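Long-range contact in adenosine monophosphate-protein transferase (Sulfolobus tokodaii, PDB 2EKM), which is of unproven function but probably handles adenosine nucleotides, possibly transferring adenosine monophosphate to proteins: residues K4-V10 with L117-E123. Residues are numbered along the deposited sequence; the frame is centred on the assembly and turned at random.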
loop_
_atom_site.group_PDB
_atom_site.type_symbol
_atom_site.label_atom_id
_atom_site.label_comp_id
_atom_site.label_asym_id
_atom_site.label_seq_id
_atom_site.Cartn_x
_atom_site.Cartn_y
_atom_site.Cartn_z
ATOM N N LYS A 4 -5.910 13.074 16.862
ATOM C CA LYS A 4 -7.166 13.516 16.274
ATOM C C LYS A 4 -7.294 12.980 14.851
ATOM O O LYS A 4 -6.298 12.854 14.136
ATOM C CB LYS A 4 -7.222 15.042 16.244
ATOM C CG LYS A 4 -8.482 15.589 15.597
ATOM C CD LYS A 4 -8.432 17.102 15.469
ATOM C CE LYS A 4 -9.682 17.630 14.783
ATOM N NZ LYS A 4 -9.625 19.103 14.586
ATOM N N ILE A 5 -8.519 12.665 14.444
ATOM C CA ILE A 5 -8.759 12.159 13.100
ATOM C C ILE A 5 -9.725 13.067 12.347
ATOM O O ILE A 5 -10.818 13.364 12.828
ATOM C CB ILE A 5 -9.336 10.726 13.124
ATOM C CG1 ILE A 5 -8.324 9.766 13.756
ATOM C CG2 ILE A 5 -9.671 10.274 11.702
ATOM C CD1 ILE A 5 -8.812 8.327 13.840
ATOM N N ASP A 6 -9.304 13.509 11.168
ATOM C CA ASP A 6 -10.116 14.381 10.323
ATOM C C ASP A 6 -10.631 13.609 9.118
ATOM O O ASP A 6 -9.961 12.706 8.614
ATOM C CB ASP A 6 -9.286 15.572 9.838
ATOM C CG ASP A 6 -8.956 16.546 10.951
ATOM O OD1 ASP A 6 -9.606 16.485 12.014
ATOM O OD2 ASP A 6 -8.052 17.384 10.761
ATOM N N VAL A 7 -11.830 13.962 8.669
ATOM C CA VAL A 7 -12.443 13.324 7.509
ATOM C C VAL A 7 -12.456 14.365 6.399
ATOM O O VAL A 7 -13.209 15.332 6.461
ATOM C CB VAL A 7 -13.891 12.883 7.806
ATOM C CG1 VAL A 7 -14.486 12.187 6.585
ATOM C CG2 VAL A 7 -13.912 11.960 9.023
ATOM N N ILE A 8 -11.621 14.159 5.388
ATOM C CA ILE A 8 -11.505 15.094 4.274
ATOM C C ILE A 8 -12.317 14.704 3.039
ATOM O O ILE A 8 -12.148 13.612 2.495
ATOM C CB ILE A 8 -10.018 15.244 3.846
ATOM C CG1 ILE A 8 -9.171 15.672 5.049
ATOM C CG2 ILE A 8 -9.891 16.250 2.707
ATOM C CD1 ILE A 8 -9.612 16.974 5.683
ATOM N N ARG A 9 -13.189 15.608 2.599
ATOM C CA ARG A 9 -14.008 15.385 1.414
ATOM C C ARG A 9 -13.201 15.737 0.170
ATOM O O ARG A 9 -12.718 16.861 0.036
ATOM C CB ARG A 9 -15.273 16.249 1.461
ATOM C CG ARG A 9 -16.055 16.295 0.142
ATOM C CD ARG A 9 -16.512 14.910 -0.313
ATOM N NE ARG A 9 -17.457 14.309 0.627
ATOM C CZ ARG A 9 -17.852 13.039 0.587
ATOM N NH1 ARG A 9 -17.388 12.228 -0.355
ATOM N NH2 ARG A 9 -18.700 12.578 1.495
ATOM N N VAL A 10 -13.056 14.774 -0.733
ATOM C CA VAL A 10 -12.305 14.983 -1.966
ATOM C C VAL A 10 -13.251 15.295 -3.122
ATOM O O VAL A 10 -14.131 14.497 -3.440
ATOM C CB VAL A 10 -11.469 13.728 -2.324
ATOM C CG1 VAL A 10 -10.819 13.900 -3.696
ATOM C CG2 VAL A 10 -10.400 13.495 -1.256
ATOM N N LEU A 117 -15.488 10.314 -2.401
ATOM C CA LEU A 117 -14.337 9.871 -1.626
ATOM C C LEU A 117 -13.964 10.736 -0.433
ATOM O O LEU A 117 -13.958 11.964 -0.511
ATOM C CB LEU A 117 -13.123 9.761 -2.554
ATOM C CG LEU A 117 -11.771 9.362 -1.947
ATOM C CD1 LEU A 117 -11.768 7.874 -1.621
ATOM C CD2 LEU A 117 -10.650 9.687 -2.941
ATOM N N GLN A 118 -13.639 10.070 0.671
ATOM C CA GLN A 118 -13.212 10.740 1.890
ATOM C C GLN A 118 -11.822 10.214 2.241
ATOM O O GLN A 118 -11.561 9.012 2.139
ATOM C CB GLN A 118 -14.157 10.426 3.052
ATOM C CG GLN A 118 -15.500 11.139 3.027
ATOM C CD GLN A 118 -16.394 10.697 4.172
ATOM O OE1 GLN A 118 -17.247 11.452 4.647
ATOM N NE2 GLN A 118 -16.207 9.461 4.618
ATOM N N VAL A 119 -10.930 11.112 2.642
ATOM C CA VAL A 119 -9.587 10.716 3.039
ATOM C C VAL A 119 -9.509 10.921 4.547
ATOM O O VAL A 119 -9.829 11.999 5.051
ATOM C CB VAL A 119 -8.504 11.564 2.331
ATOM C CG1 VAL A 119 -7.123 11.164 2.829
ATOM C CG2 VAL A 119 -8.588 11.360 0.822
ATOM N N LEU A 120 -9.111 9.870 5.259
ATOM C CA LEU A 120 -8.995 9.904 6.710
ATOM C C LEU A 120 -7.582 10.332 7.079
ATOM O O LEU A 120 -6.611 9.654 6.748
ATOM C CB LEU A 120 -9.311 8.519 7.283
ATOM C CG LEU A 120 -10.671 7.959 6.840
ATOM C CD1 LEU A 120 -10.803 6.511 7.266
ATOM C CD2 LEU A 120 -11.796 8.800 7.425
ATOM N N VAL A 121 -7.477 11.457 7.777
ATOM C CA VAL A 121 -6.182 12.003 8.154
ATOM C C VAL A 121 -5.969 12.112 9.662
ATOM O O VAL A 121 -6.755 12.741 10.369
ATOM C CB VAL A 121 -5.995 13.405 7.531
ATOM C CG1 VAL A 121 -4.590 13.920 7.799
ATOM C CG2 VAL A 121 -6.276 13.345 6.038
ATOM N N ALA A 122 -4.902 11.487 10.147
ATOM C CA ALA A 122 -4.573 11.538 11.564
ATOM C C ALA A 122 -3.645 12.728 11.756
ATOM O O ALA A 122 -2.789 13.001 10.909
ATOM C CB ALA A 122 -3.878 10.257 11.990
ATOM N N GLU A 123 -3.813 13.443 12.858
ATOM C CA GLU A 123 -2.973 14.599 13.128
ATOM C C GLU A 123 -2.259 14.414 14.460
ATOM O O GLU A 123 -2.859 13.956 15.432
ATOM C CB GLU A 123 -3.830 15.870 13.149
ATOM C CG GLU A 123 -3.038 17.162 13.111
ATOM C CD GLU A 123 -3.927 18.372 12.890
ATOM O OE1 GLU A 123 -4.843 18.592 13.717
ATOM O OE2 GLU A 123 -3.711 19.095 11.890
HETATM O O HOH W 1 -16.146 12.987 -2.885
#
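Val7 and Gln118, diagonal neighbours on two antiparallel strands, illustrate how a ladder of backbone bonds sets side chains against one another. Ile8 and Val119 form a hydrogen-bonded pair, N to O 2.8 Å in both directions, and Asp6 with Val121 repeats the pattern, Asp6 N meeting Val121 O almost straight on (177°). On the face carrying Val7, Arg9, Gln118 and Leu120, CG1 of Val7, turned anti to its own nitrogen (chi1 -178°), reaches the Gln118 side chain, 3.4 Å from its CD, while CG2 lies beside Leu120 CD2. The Arg9 chain, bent at chi2 and chi3, folds back so that Gln118 CG lies 3.7 Å from the guanidinium plane, toward its rim. A glycine in place of this glutamine would probably leave that face and Val7 CG1 without their neighbour, opening a gap between them. A water accepts from Arg9 NH1 and Leu117 N and donates to Val10 O. On the other face Val10 CG2 presses tightly on Val119 CG2 (3.5 Å), and Ile8 CG1 touches Val121 CG2; farther along, Asp6 OD2 and Glu123 OE2 both make salt bridges to Arg128, which probably offsets their like charges. Ile8, Val10, Val119 and Val121 pack on helix 65-78, and Val10, Leu117 and Val119 on strand 16-22, whereas Arg9 NH1 is hydrogen-bonded to OE1 of Gln126 of a second subunit; strand 117-123 is the middle of three, flanked by 4-10 and 128-135.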